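Local atomic coordinates of coenzyme A transferase (Yersinia pestis, PDB entry 3QLI), a protein that probably transfers coenzyme A between acyl donors and carboxylate acceptors such as acetate, and belongs to the acetyl-CoA hydrolase/transferase family. Residues 72-77 / 96-101; 84-89 / 103-108; 121-126 / 355-360; 40-45 / 141-146. All blocks are in the same frame, centred on the assembly; numbering follows the deposited sequence.

Interaction 1. Residues 72-77 / 96-101; sequences VYYFET and PYSMFV
Tyr74 OH accepts a hydrogen bond from Ser98 OG at 2.8 Å and is also hydrogen-bonded to Glu105 OE2, so two groups grip this buried phenol. The Tyr74 side chain turns back over its own strand (chi1 67°), and this brings OH to the neighbouring strand. The two strands run parallel, as expected in a beta-alpha-beta unit. Met99 N gives a hydrogen bond of 2.9 Å to Tyr74 O. Further along, Phe75 meets two partners. Met99 CB sits over one ring face, 3.4 Å from the ring centroid, and Met99 SD adds an oblique Met-aromatic contact. The Phe75 edge points into the face of Phe100 in a T-shaped pair, planes at 88°, with Phe75 CD1 over the centre of the Phe100 ring. Glu76, a CoA-binding residue, brings OE1 within 3.3 Å of Phe100 CD2. A bound acetate lies near Phe100. Because Ser98 OG donates to Tyr74 OH, the phenol's own proton is probably left for Glu105.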
loop_
_atom_site.group_PDB
_atom_site.type_symbol
_atom_site.label_atom_id
_atom_site.label_comp_id
_atom_site.label_asym_id
_atom_site.label_seq_id
_atom_site.Cartn_x
_atom_site.Cartn_y
_atom_site.Cartn_z
ATOM N N VAL A 72 2.872 -20.183 -18.152
ATOM C CA VAL A 72 2.690 -20.701 -16.803
ATOM C C VAL A 72 2.796 -19.550 -15.820
ATOM O O VAL A 72 3.854 -18.897 -15.709
ATOM C CB VAL A 72 3.722 -21.800 -16.461
ATOM C CG1 VAL A 72 3.521 -22.300 -15.012
ATOM C CG2 VAL A 72 3.616 -22.950 -17.462
ATOM N N TYR A 73 1.685 -19.293 -15.123
ATOM C CA TYR A 73 1.581 -18.222 -14.140
ATOM C C TYR A 73 1.712 -18.834 -12.737
ATOM O O TYR A 73 0.960 -19.739 -12.382
ATOM C CB TYR A 73 0.222 -17.534 -14.263
ATOM C CG TYR A 73 0.023 -16.703 -15.513
ATOM C CD1 TYR A 73 0.204 -15.322 -15.485
ATOM C CD2 TYR A 73 -0.388 -17.291 -16.717
ATOM C CE1 TYR A 73 -0.007 -14.538 -16.633
ATOM C CE2 TYR A 73 -0.589 -16.519 -17.866
ATOM C CZ TYR A 73 -0.394 -15.144 -17.819
ATOM O OH TYR A 73 -0.604 -14.369 -18.958
ATOM N N TYR A 74 2.645 -18.340 -11.924
ATOM C CA TYR A 74 2.940 -19.031 -10.670
ATOM C C TYR A 74 3.740 -18.168 -9.696
ATOM O O TYR A 74 4.342 -17.170 -10.106
ATOM C CB TYR A 74 3.730 -20.316 -10.974
ATOM C CG TYR A 74 5.104 -20.007 -11.518
ATOM C CD1 TYR A 74 6.223 -20.051 -10.699
ATOM C CD2 TYR A 74 5.276 -19.632 -12.844
ATOM C CE1 TYR A 74 7.482 -19.739 -11.192
ATOM C CE2 TYR A 74 6.539 -19.311 -13.350
ATOM C CZ TYR A 74 7.632 -19.364 -12.519
ATOM O OH TYR A 74 8.882 -19.035 -13.011
ATOM N N PHE A 75 3.776 -18.606 -8.436
ATOM C CA PHE A 75 4.495 -17.951 -7.342
ATOM C C PHE A 75 5.344 -18.975 -6.581
ATOM O O PHE A 75 5.037 -20.164 -6.590
ATOM C CB PHE A 75 3.503 -17.395 -6.316
ATOM C CG PHE A 75 2.791 -16.145 -6.739
ATOM C CD1 PHE A 75 3.269 -14.901 -6.367
ATOM C CD2 PHE A 75 1.613 -16.215 -7.461
ATOM C CE1 PHE A 75 2.604 -13.751 -6.734
ATOM C CE2 PHE A 75 0.944 -15.065 -7.832
ATOM C CZ PHE A 75 1.439 -13.833 -7.466
ATOM N N GLU A 76 6.389 -18.509 -5.900
ATOM C CA GLU A 76 7.226 -19.385 -5.069
ATOM C C GLU A 76 7.810 -20.651 -5.706
ATOM O O GLU A 76 7.470 -21.764 -5.313
ATOM C CB GLU A 76 6.511 -19.729 -3.760
ATOM C CG GLU A 76 7.452 -19.983 -2.592
ATOM C CD GLU A 76 8.389 -18.819 -2.325
ATOM O OE1 GLU A 76 7.994 -17.660 -2.562
ATOM O OE2 GLU A 76 9.526 -19.064 -1.870
ATOM N N THR A 77 8.672 -20.469 -6.700
ATOM C CA THR A 77 9.297 -21.578 -7.418
ATOM C C THR A 77 10.168 -22.498 -6.557
ATOM O O THR A 77 10.818 -22.064 -5.611
ATOM C CB THR A 77 10.190 -21.056 -8.560
ATOM O OG1 THR A 77 9.666 -19.819 -9.055
ATOM C CG2 THR A 77 10.261 -22.069 -9.689
ATOM N N PRO A 96 7.655 -18.830 -18.888
ATOM C CA PRO A 96 7.482 -18.475 -17.475
ATOM C C PRO A 96 6.889 -17.087 -17.344
ATOM O O PRO A 96 7.516 -16.098 -17.736
ATOM C CB PRO A 96 8.912 -18.489 -16.928
ATOM C CG PRO A 96 9.689 -19.335 -17.919
ATOM C CD PRO A 96 9.073 -19.011 -19.241
ATOM N N TYR A 97 5.665 -17.028 -16.829
ATOM C CA TYR A 97 5.025 -15.767 -16.477
ATOM C C TYR A 97 5.078 -15.722 -14.965
ATOM O O TYR A 97 4.083 -15.908 -14.277
ATOM C CB TYR A 97 3.594 -15.699 -17.043
ATOM C CG TYR A 97 3.607 -15.190 -18.474
ATOM C CD1 TYR A 97 3.054 -13.954 -18.804
ATOM C CD2 TYR A 97 4.244 -15.913 -19.481
ATOM C CE1 TYR A 97 3.102 -13.469 -20.105
ATOM C CE2 TYR A 97 4.308 -15.426 -20.794
ATOM C CZ TYR A 97 3.733 -14.209 -21.093
ATOM O OH TYR A 97 3.778 -13.714 -22.379
ATOM N N SER A 98 6.291 -15.516 -14.469
ATOM C CA SER A 98 6.592 -15.636 -13.054
ATOM C C SER A 98 6.014 -14.445 -12.326
ATOM O O SER A 98 6.148 -13.305 -12.772
ATOM C CB SER A 98 8.106 -15.665 -12.860
ATOM O OG SER A 98 8.729 -16.417 -13.887
ATOM N N MET A 99 5.386 -14.706 -11.192
ATOM C CA MET A 99 4.796 -13.635 -10.404
ATOM C C MET A 99 5.623 -13.297 -9.160
ATOM O O MET A 99 5.366 -12.297 -8.495
ATOM C CB MET A 99 3.340 -13.973 -10.102
ATOM C CG MET A 99 2.560 -14.116 -11.421
ATOM S SD MET A 99 0.847 -14.630 -11.307
ATOM C CE MET A 99 0.052 -13.103 -10.799
ATOM N N PHE A 100 6.610 -14.147 -8.866
ATOM C CA PHE A 100 7.708 -13.849 -7.938
ATOM C C PHE A 100 8.972 -14.153 -8.721
ATOM O O PHE A 100 9.008 -15.130 -9.471
ATOM C CB PHE A 100 7.743 -14.823 -6.754
ATOM C CG PHE A 100 6.799 -14.505 -5.630
ATOM C CD1 PHE A 100 6.162 -13.282 -5.540
ATOM C CD2 PHE A 100 6.572 -15.457 -4.633
ATOM C CE1 PHE A 100 5.295 -13.017 -4.477
ATOM C CE2 PHE A 100 5.717 -15.201 -3.573
ATOM C CZ PHE A 100 5.074 -13.975 -3.500
ATOM N N VAL A 101 10.017 -13.350 -8.549
ATOM C CA VAL A 101 11.306 -13.680 -9.158
ATOM C C VAL A 101 12.239 -14.242 -8.077
ATOM O O VAL A 101 12.688 -13.508 -7.198
ATOM C CB VAL A 101 11.929 -12.451 -9.879
ATOM C CG1 VAL A 101 13.339 -12.763 -10.408
ATOM C CG2 VAL A 101 11.018 -11.986 -11.013
HETATM O O HOH W 1 8.174 -17.626 -8.340
#

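Interaction 2. Residues 84-89 / 103-108; sequences TILRYE and AVERAL
Leu108 CD2 packs against Leu86 O, 3.5 Å away, and also meets Tyr88. The contact is mostly apolar, with no hydrogen bond between the two segments. Residues 84-87 form a type I beta turn after helix 79-83, and 103-108 is the first part of helix 103-114. In Leu108, chi2 (172°) puts CD1 in line with the chain and turns CD2 to the side, where it meets Leu86 O and Tyr88. Tyr88 has CG opposite its own nitrogen (chi1 -170°). Its ring runs past Leu108 in the reverse direction and offers an edge, with CD1 4.0 Å from Leu108 CD2. The phenol end hydrogen-bonds to Asp115. Leu86 is extended and crosses Val104 at about a right angle, CD1 lying 4.1 Å from Val104 CG1. The same methyl of Leu86 is 4.0 Å from Glu105 OE2. Glu105 is bent at its second torsion; OE2 hydrogen-bonds to Tyr74 and Thr77, and OE1 to the backbone N of Thr102. Ala103 and Arg106, on the same helix, bind CoA. The buried carboxylate thus has polar partners for both oxygens, while leucine, valine and tyrosine carbons pack the 84-89 loop against the helix.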
loop_
_atom_site.group_PDB
_atom_site.type_symbol
_atom_site.label_atom_id
_atom_site.label_comp_id
_atom_site.label_asym_id
_atom_site.label_seq_id
_atom_site.Cartn_x
_atom_site.Cartn_y
_atom_site.Cartn_z
ATOM N N THR A 84 12.322 -29.167 -14.280
ATOM C CA THR A 84 11.503 -29.663 -15.383
ATOM C C THR A 84 10.979 -28.640 -16.400
ATOM O O THR A 84 11.638 -28.357 -17.397
ATOM C CB THR A 84 10.288 -30.433 -14.828
ATOM O OG1 THR A 84 9.535 -29.573 -13.965
ATOM C CG2 THR A 84 10.744 -31.648 -14.039
ATOM N N ILE A 85 9.796 -28.094 -16.142
ATOM C CA ILE A 85 9.148 -27.145 -17.055
ATOM C C ILE A 85 9.904 -25.841 -17.295
ATOM O O ILE A 85 9.859 -25.284 -18.389
ATOM C CB ILE A 85 7.679 -26.850 -16.667
ATOM C CG1 ILE A 85 7.587 -26.273 -15.255
ATOM C CG2 ILE A 85 6.831 -28.105 -16.802
ATOM C CD1 ILE A 85 6.345 -25.445 -15.031
ATOM N N LEU A 86 10.575 -25.348 -16.264
ATOM C CA LEU A 86 11.307 -24.090 -16.351
ATOM C C LEU A 86 12.714 -24.204 -16.952
ATOM O O LEU A 86 13.424 -23.206 -17.040
ATOM C CB LEU A 86 11.365 -23.410 -14.980
ATOM C CG LEU A 86 10.014 -23.044 -14.360
ATOM C CD1 LEU A 86 10.191 -22.290 -13.053
ATOM C CD2 LEU A 86 9.167 -22.241 -15.332
ATOM N N ARG A 87 13.129 -25.408 -17.339
ATOM C CA ARG A 87 14.470 -25.577 -17.905
ATOM C C ARG A 87 14.650 -24.631 -19.083
ATOM O O ARG A 87 13.779 -24.532 -19.940
ATOM C CB ARG A 87 14.716 -27.025 -18.353
ATOM C CG ARG A 87 14.973 -27.997 -17.210
ATOM C CD ARG A 87 15.733 -29.242 -17.678
ATOM N NE ARG A 87 15.202 -29.825 -18.911
ATOM C CZ ARG A 87 14.183 -30.681 -18.958
ATOM N NH1 ARG A 87 13.565 -31.036 -17.843
ATOM N NH2 ARG A 87 13.771 -31.176 -20.120
ATOM N N TYR A 88 15.787 -23.942 -19.115
ATOM C CA TYR A 88 16.065 -22.925 -20.130
ATOM C C TYR A 88 15.763 -23.420 -21.541
ATOM O O TYR A 88 15.197 -22.692 -22.361
ATOM C CB TYR A 88 17.529 -22.475 -20.022
ATOM C CG TYR A 88 17.883 -21.266 -20.860
ATOM C CD1 TYR A 88 17.751 -19.976 -20.347
ATOM C CD2 TYR A 88 18.364 -21.413 -22.158
ATOM C CE1 TYR A 88 18.072 -18.868 -21.102
ATOM C CE2 TYR A 88 18.694 -20.306 -22.923
ATOM C CZ TYR A 88 18.549 -19.040 -22.391
ATOM O OH TYR A 88 18.874 -17.940 -23.151
ATOM N N GLU A 89 16.106 -24.674 -21.811
ATOM C CA GLU A 89 15.987 -25.211 -23.169
ATOM C C GLU A 89 14.544 -25.309 -23.632
ATOM O O GLU A 89 14.278 -25.443 -24.825
ATOM C CB GLU A 89 16.641 -26.587 -23.264
ATOM C CG GLU A 89 17.983 -26.673 -22.556
ATOM C CD GLU A 89 17.837 -27.085 -21.103
ATOM O OE1 GLU A 89 17.351 -28.215 -20.849
ATOM O OE2 GLU A 89 18.205 -26.285 -20.217
ATOM N N ALA A 103 15.463 -17.363 -6.962
ATOM C CA ALA A 103 16.768 -17.830 -7.433
ATOM C C ALA A 103 16.668 -18.509 -8.802
ATOM O O ALA A 103 17.504 -18.280 -9.687
ATOM C CB ALA A 103 17.407 -18.780 -6.408
ATOM N N VAL A 104 15.645 -19.336 -8.986
ATOM C CA VAL A 104 15.461 -20.035 -10.263
ATOM C C VAL A 104 15.308 -19.064 -11.446
ATOM O O VAL A 104 15.942 -19.240 -12.487
ATOM C CB VAL A 104 14.250 -20.997 -10.210
ATOM C CG1 VAL A 104 13.969 -21.590 -11.584
ATOM C CG2 VAL A 104 14.482 -22.088 -9.167
ATOM N N GLU A 105 14.469 -18.045 -11.288
ATOM C CA GLU A 105 14.256 -17.064 -12.351
ATOM C C GLU A 105 15.465 -16.136 -12.531
ATOM O O GLU A 105 15.778 -15.725 -13.644
ATOM C CB GLU A 105 13.000 -16.226 -12.083
ATOM C CG GLU A 105 11.701 -16.984 -12.213
ATOM C CD GLU A 105 11.406 -17.865 -11.008
ATOM O OE1 GLU A 105 11.932 -17.597 -9.906
ATOM O OE2 GLU A 105 10.630 -18.831 -11.168
ATOM N N ARG A 106 16.116 -15.774 -11.431
ATOM C CA ARG A 106 17.346 -14.993 -11.538
ATOM C C ARG A 106 18.365 -15.700 -12.439
ATOM O O ARG A 106 18.963 -15.073 -13.317
ATOM C CB ARG A 106 17.939 -14.707 -10.156
ATOM C CG ARG A 106 17.151 -13.676 -9.368
ATOM C CD ARG A 106 17.963 -13.095 -8.205
ATOM N NE ARG A 106 18.268 -14.094 -7.189
ATOM C CZ ARG A 106 17.490 -14.383 -6.149
ATOM N NH1 ARG A 106 16.333 -13.754 -5.969
ATOM N NH2 ARG A 106 17.872 -15.307 -5.283
ATOM N N ALA A 107 18.551 -17.003 -12.236
ATOM C CA ALA A 107 19.456 -17.787 -13.086
ATOM C C ALA A 107 19.036 -17.771 -14.566
ATOM O O ALA A 107 19.859 -17.596 -15.466
ATOM C CB ALA A 107 19.565 -19.225 -12.574
ATOM N N LEU A 108 17.747 -17.952 -14.822
ATOM C CA LEU A 108 17.243 -17.895 -16.189
ATOM C C LEU A 108 17.458 -16.516 -16.800
ATOM O O LEU A 108 17.874 -16.402 -17.959
ATOM C CB LEU A 108 15.748 -18.216 -16.219
ATOM C CG LEU A 108 15.311 -19.633 -15.861
ATOM C CD1 LEU A 108 13.791 -19.694 -15.748
ATOM C CD2 LEU A 108 15.820 -20.616 -16.911
#

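Interaction 3. Residues 121-126 / 355-360; sequences VNYVPS and HQYSAS
This is a buried contact between two loops that joins the two halves of the chain. Each half has its own beta sheet, in an N- and a C-terminal domain of Rossmann-like type. Residues 121-126 lead into helix 131-139 in the N-terminal half, and 355-360 lead into helix 363-372 in the C-terminal half. The main element is a T-shaped pair. The edge of Tyr357 points at the face of Tyr123, with centroids 4.8 Å apart and planes at 70°. Tyr357 CD2 stands over the middle of the Tyr123 ring, while Pro125 N lies over the opposite face. In Tyr123, CG lies anti to N (chi1 176°), which sends the ring to the other loop. Its hydroxyl reaches Ser360 OG, near the ring plane; their spacing is too short to interpret closely. Ser358 belongs to a CoA site, and its OG donates to Gln356 OE1. The backbone N of Tyr357 hydrogen-bonds to Glu350, another CoA-binding residue. Arg406 of the second subunit packs on both tyrosines. One water joins the two segments: it donates to Val124 O and accepts from Ser126 OG and Ser360 OG, each at 2.7 Å.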
loop_
_atom_site.group_PDB
_atom_site.type_symbol
_atom_site.label_atom_id
_atom_site.label_comp_id
_atom_site.label_asym_id
_atom_site.label_seq_id
_atom_site.Cartn_x
_atom_site.Cartn_y
_atom_site.Cartn_z
ATOM N N VAL A 121 12.189 -14.672 -19.047
ATOM C CA VAL A 121 11.207 -14.651 -17.973
ATOM C C VAL A 121 10.315 -13.435 -18.163
ATOM O O VAL A 121 10.799 -12.329 -18.394
ATOM C CB VAL A 121 11.877 -14.581 -16.591
ATOM C CG1 VAL A 121 10.844 -14.275 -15.491
ATOM C CG2 VAL A 121 12.668 -15.871 -16.301
ATOM N N ASN A 122 9.006 -13.642 -18.095
ATOM C CA ASN A 122 8.081 -12.535 -18.255
ATOM C C ASN A 122 7.368 -12.224 -16.953
ATOM O O ASN A 122 6.276 -12.725 -16.689
ATOM C CB ASN A 122 7.071 -12.822 -19.359
ATOM C CG ASN A 122 6.816 -11.611 -20.232
ATOM O OD1 ASN A 122 6.560 -10.505 -19.732
ATOM N ND2 ASN A 122 6.927 -11.797 -21.538
ATOM N N TYR A 123 8.006 -11.404 -16.133
ATOM C CA TYR A 123 7.433 -11.003 -14.857
ATOM C C TYR A 123 6.050 -10.377 -15.030
ATOM O O TYR A 123 5.860 -9.499 -15.867
ATOM C CB TYR A 123 8.373 -10.012 -14.163
ATOM C CG TYR A 123 7.847 -9.444 -12.858
ATOM C CD1 TYR A 123 7.651 -10.257 -11.746
ATOM C CD2 TYR A 123 7.576 -8.093 -12.736
ATOM C CE1 TYR A 123 7.171 -9.735 -10.547
ATOM C CE2 TYR A 123 7.100 -7.555 -11.543
ATOM C CZ TYR A 123 6.906 -8.380 -10.456
ATOM O OH TYR A 123 6.443 -7.840 -9.279
ATOM N N VAL A 124 5.095 -10.835 -14.220
ATOM C CA VAL A 124 3.742 -10.280 -14.200
ATOM C C VAL A 124 3.580 -9.525 -12.887
ATOM O O VAL A 124 3.485 -10.138 -11.824
ATOM C CB VAL A 124 2.683 -11.400 -14.265
ATOM C CG1 VAL A 124 1.263 -10.813 -14.252
ATOM C CG2 VAL A 124 2.910 -12.279 -15.501
ATOM N N PRO A 125 3.581 -8.185 -12.943
ATOM C CA PRO A 125 3.506 -7.457 -11.669
ATOM C C PRO A 125 2.153 -7.673 -10.993
ATOM O O PRO A 125 1.116 -7.662 -11.664
ATOM C CB PRO A 125 3.668 -5.987 -12.090
ATOM C CG PRO A 125 4.331 -6.046 -13.476
ATOM C CD PRO A 125 3.744 -7.283 -14.101
ATOM N N SER A 126 2.159 -7.867 -9.677
ATOM C CA SER A 126 0.911 -8.051 -8.956
ATOM C C SER A 126 1.143 -7.907 -7.470
ATOM O O SER A 126 2.290 -7.855 -7.022
ATOM C CB SER A 126 0.333 -9.445 -9.224
ATOM O OG SER A 126 1.035 -10.435 -8.476
ATOM N N HIS A 355 16.452 -3.472 -10.009
ATOM C CA HIS A 355 15.109 -3.998 -10.247
ATOM C C HIS A 355 14.296 -4.082 -8.971
ATOM O O HIS A 355 14.820 -3.908 -7.863
ATOM C CB HIS A 355 15.182 -5.380 -10.901
ATOM C CG HIS A 355 15.874 -5.376 -12.225
ATOM N ND1 HIS A 355 15.202 -5.195 -13.415
ATOM C CD2 HIS A 355 17.183 -5.516 -12.546
ATOM C CE1 HIS A 355 16.066 -5.230 -14.414
ATOM N NE2 HIS A 355 17.274 -5.421 -13.914
ATOM N N GLN A 356 13.008 -4.364 -9.127
ATOM C CA GLN A 356 12.143 -4.529 -7.970
ATOM C C GLN A 356 11.049 -5.531 -8.321
ATOM O O GLN A 356 10.028 -5.171 -8.909
ATOM C CB GLN A 356 11.568 -3.169 -7.536
ATOM C CG GLN A 356 10.744 -3.179 -6.252
ATOM C CD GLN A 356 11.488 -3.800 -5.077
ATOM O OE1 GLN A 356 11.140 -4.889 -4.622
ATOM N NE2 GLN A 356 12.517 -3.115 -4.593
ATOM N N TYR A 357 11.299 -6.799 -8.002
ATOM C CA TYR A 357 10.305 -7.846 -8.197
ATOM C C TYR A 357 9.759 -8.312 -6.851
ATOM O O TYR A 357 8.724 -8.968 -6.799
ATOM C CB TYR A 357 10.907 -9.048 -8.931
ATOM C CG TYR A 357 11.555 -8.703 -10.244
ATOM C CD1 TYR A 357 12.933 -8.797 -10.406
ATOM C CD2 TYR A 357 10.792 -8.271 -11.321
ATOM C CE1 TYR A 357 13.531 -8.481 -11.604
ATOM C CE2 TYR A 357 11.380 -7.953 -12.530
ATOM C CZ TYR A 357 12.750 -8.052 -12.663
ATOM O OH TYR A 357 13.338 -7.736 -13.865
ATOM N N SER A 358 10.454 -7.983 -5.763
ATOM C CA SER A 358 10.057 -8.499 -4.451
ATOM C C SER A 358 8.828 -7.784 -3.879
ATOM O O SER A 358 8.207 -8.269 -2.938
ATOM C CB SER A 358 11.228 -8.486 -3.450
ATOM O OG SER A 358 11.642 -7.164 -3.163
ATOM N N ALA A 359 8.457 -6.651 -4.469
ATOM C CA ALA A 359 7.291 -5.906 -3.992
ATOM C C ALA A 359 5.978 -6.687 -4.193
ATOM O O ALA A 359 4.931 -6.344 -3.630
ATOM C CB ALA A 359 7.229 -4.541 -4.668
ATOM N N SER A 360 6.046 -7.743 -4.994
ATOM C CA SER A 360 4.902 -8.630 -5.197
ATOM C C SER A 360 4.593 -9.466 -3.963
ATOM O O SER A 360 3.480 -9.964 -3.814
ATOM C CB SER A 360 5.168 -9.559 -6.378
ATOM O OG SER A 360 5.137 -8.827 -7.580
HETATM O O HOH W 2 7.123 -4.759 -8.720
HETATM O O HOH W 3 3.626 -10.437 -9.147
#

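Interaction 4. Residues 40-45 / 141-146; sequences SHLSMG and IDTFMH
Asp142 turns its carboxylate back toward the start of the neighbouring strand and takes His41 N at 2.8 Å on the anti lone pair of OD2. The planes of the carboxylate and the His41 imidazole are 52° apart. OD1 of Asp142 forms a salt bridge with Arg174, so the carboxylate links two neighbouring parts of the chain. His41 O accepts from both Asp142 N and Thr143 N, the former at 2.8 Å. Beyond this point the ladder becomes regular. Strands 41-44 and 143-146 are parallel neighbours in the middle of the six-stranded parallel sheet, which has the 3-2-1-4-5-6 order of a Rossmann-like fold. Leu42, Met44, Thr143 and Met145 share one face. There Leu42 slants over Thr143, its CD1 3.8 Å from Thr143 CG2 and 4.0 Å from Met145 CE. Helix 52-63 packs on this face. On the face of Ser43 and Phe144, the phenyl ring leans toward strand 41-44 (chi1 -169°). Its edge receives Ser43 CB, 3.6 Å from Phe144 CD1. Ile141 CD1 approaches the same CB, and helix 166-172 lies beyond. Ser43 OG hydrogen-bonds to Tyr73 O on the next strand. At the far end His146 CD2 rests 3.4 Å from Gly45 CA.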
loop_
_atom_site.group_PDB
_atom_site.type_symbol
_atom_site.label_atom_id
_atom_site.label_comp_id
_atom_site.label_asym_id
_atom_site.label_seq_id
_atom_site.Cartn_x
_atom_site.Cartn_y
_atom_site.Cartn_z
ATOM N N SER A 40 -2.456 -21.778 -24.202
ATOM C CA SER A 40 -3.343 -21.684 -23.037
ATOM C C SER A 40 -2.589 -21.210 -21.787
ATOM O O SER A 40 -1.377 -20.968 -21.839
ATOM C CB SER A 40 -4.061 -23.014 -22.764
ATOM O OG SER A 40 -3.156 -24.026 -22.341
ATOM N N HIS A 41 -3.319 -21.063 -20.682
ATOM C CA HIS A 41 -2.743 -20.567 -19.429
ATOM C C HIS A 41 -2.775 -21.677 -18.378
ATOM O O HIS A 41 -3.842 -22.221 -18.069
ATOM C CB HIS A 41 -3.537 -19.373 -18.876
ATOM C CG HIS A 41 -3.529 -18.158 -19.758
ATOM N ND1 HIS A 41 -4.367 -17.083 -19.542
ATOM C CD2 HIS A 41 -2.784 -17.841 -20.847
ATOM C CE1 HIS A 41 -4.140 -16.155 -20.459
ATOM N NE2 HIS A 41 -3.189 -16.593 -21.268
ATOM N N LEU A 42 -1.612 -22.004 -17.829
ATOM C CA LEU A 42 -1.529 -22.988 -16.764
ATOM C C LEU A 42 -1.010 -22.342 -15.489
ATOM O O LEU A 42 -0.187 -21.430 -15.537
ATOM C CB LEU A 42 -0.609 -24.137 -17.180
ATOM C CG LEU A 42 -0.455 -25.271 -16.154
ATOM C CD1 LEU A 42 -0.637 -26.623 -16.784
ATOM C CD2 LEU A 42 0.891 -25.180 -15.492
ATOM N N SER A 43 -1.488 -22.817 -14.342
ATOM C CA SER A 43 -0.917 -22.395 -13.068
ATOM C C SER A 43 -0.744 -23.636 -12.201
ATOM O O SER A 43 -1.236 -24.714 -12.540
ATOM C CB SER A 43 -1.811 -21.356 -12.376
ATOM O OG SER A 43 -1.207 -20.841 -11.186
ATOM N N MET A 44 -0.028 -23.489 -11.099
ATOM C CA MET A 44 0.252 -24.614 -10.225
ATOM C C MET A 44 0.388 -24.098 -8.801
ATOM O O MET A 44 0.455 -22.894 -8.579
ATOM C CB MET A 44 1.555 -25.290 -10.638
ATOM C CG MET A 44 2.731 -24.316 -10.703
ATOM S SD MET A 44 4.247 -25.123 -11.277
ATOM C CE MET A 44 5.333 -23.707 -11.488
ATOM N N GLY A 45 0.433 -25.024 -7.848
ATOM C CA GLY A 45 0.597 -24.669 -6.458
ATOM C C GLY A 45 1.956 -24.065 -6.176
ATOM O O GLY A 45 2.855 -24.077 -7.023
ATOM N N ILE A 141 -7.284 -18.984 -16.002
ATOM C CA ILE A 141 -6.460 -20.188 -15.968
ATOM C C ILE A 141 -7.207 -21.355 -16.596
ATOM O O ILE A 141 -8.318 -21.693 -16.193
ATOM C CB ILE A 141 -6.041 -20.541 -14.523
ATOM C CG1 ILE A 141 -5.192 -19.409 -13.921
ATOM C CG2 ILE A 141 -5.314 -21.913 -14.476
ATOM C CD1 ILE A 141 -3.895 -19.092 -14.688
ATOM N N ASP A 142 -6.604 -21.958 -17.610
ATOM C CA ASP A 142 -7.236 -23.088 -18.284
ATOM C C ASP A 142 -6.982 -24.413 -17.556
ATOM O O ASP A 142 -7.872 -25.258 -17.454
ATOM C CB ASP A 142 -6.769 -23.137 -19.742
ATOM C CG ASP A 142 -7.070 -21.840 -20.471
ATOM O OD1 ASP A 142 -8.256 -21.616 -20.771
ATOM O OD2 ASP A 142 -6.139 -21.037 -20.724
ATOM N N THR A 143 -5.770 -24.581 -17.045
ATOM C CA THR A 143 -5.401 -25.802 -16.321
ATOM C C THR A 143 -4.669 -25.442 -15.045
ATOM O O THR A 143 -3.755 -24.606 -15.059
ATOM C CB THR A 143 -4.466 -26.716 -17.152
ATOM O OG1 THR A 143 -5.091 -27.046 -18.398
ATOM C CG2 THR A 143 -4.182 -28.013 -16.383
ATOM N N PHE A 144 -5.087 -26.060 -13.942
ATOM C CA PHE A 144 -4.397 -25.914 -12.670
ATOM C C PHE A 144 -3.936 -27.289 -12.171
ATOM O O PHE A 144 -4.700 -28.256 -12.238
ATOM C CB PHE A 144 -5.309 -25.247 -11.632
ATOM C CG PHE A 144 -4.586 -24.835 -10.384
ATOM C CD1 PHE A 144 -3.637 -23.819 -10.425
ATOM C CD2 PHE A 144 -4.838 -25.469 -9.171
ATOM C CE1 PHE A 144 -2.955 -23.436 -9.287
ATOM C CE2 PHE A 144 -4.139 -25.093 -8.016
ATOM C CZ PHE A 144 -3.207 -24.083 -8.071
ATOM N N MET A 145 -2.685 -27.373 -11.706
ATOM C CA MET A 145 -2.122 -28.631 -11.200
ATOM C C MET A 145 -1.556 -28.411 -9.797
ATOM O O MET A 145 -0.869 -27.419 -9.551
ATOM C CB MET A 145 -1.025 -29.156 -12.157
ATOM C CG MET A 145 -1.444 -29.071 -13.638
ATOM S SD MET A 145 -0.533 -30.180 -14.754
ATOM C CE MET A 145 1.106 -29.493 -14.554
ATOM N N HIS A 146 -1.831 -29.339 -8.883
ATOM C CA HIS A 146 -1.442 -29.178 -7.474
ATOM C C HIS A 146 -1.303 -30.583 -6.860
ATOM O O HIS A 146 -2.119 -31.472 -7.145
ATOM C CB HIS A 146 -2.540 -28.373 -6.754
ATOM C CG HIS A 146 -2.122 -27.722 -5.460
ATOM N ND1 HIS A 146 -1.920 -28.429 -4.289
ATOM C CD2 HIS A 146 -1.969 -26.416 -5.137
ATOM C CE1 HIS A 146 -1.616 -27.584 -3.313
ATOM N NE2 HIS A 146 -1.636 -26.356 -3.801
HETATM O O HOH W 4 -4.737 -25.721 -20.449
#

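Overall arrangement
Interactions 1 and 4 lie in the same parallel sheet, centres about 12 Å apart, and span strands 94-98, 70-74, 41-44 and 143-148. Interaction 2, its centre about 11 Å from that of interaction 1, sets helix 103-114 against the turn after helix 79-83; Glu105 connects the two. Interactions 1 and 2 fall between the two segments of interaction 4 and alternate with each other; interaction 3 opens after both and crosses interaction 4. Centres of interactions 1 and 3 are about 9 Å apart. Backbone hydrogen bonds join Pro96 to Asn122 and Ser98 to Val124, along strand 94-98, outermost in the sheet within this chain. Interactions 1, 2 and 3 contain CoA-binding residues, consistent with a site between the two halves.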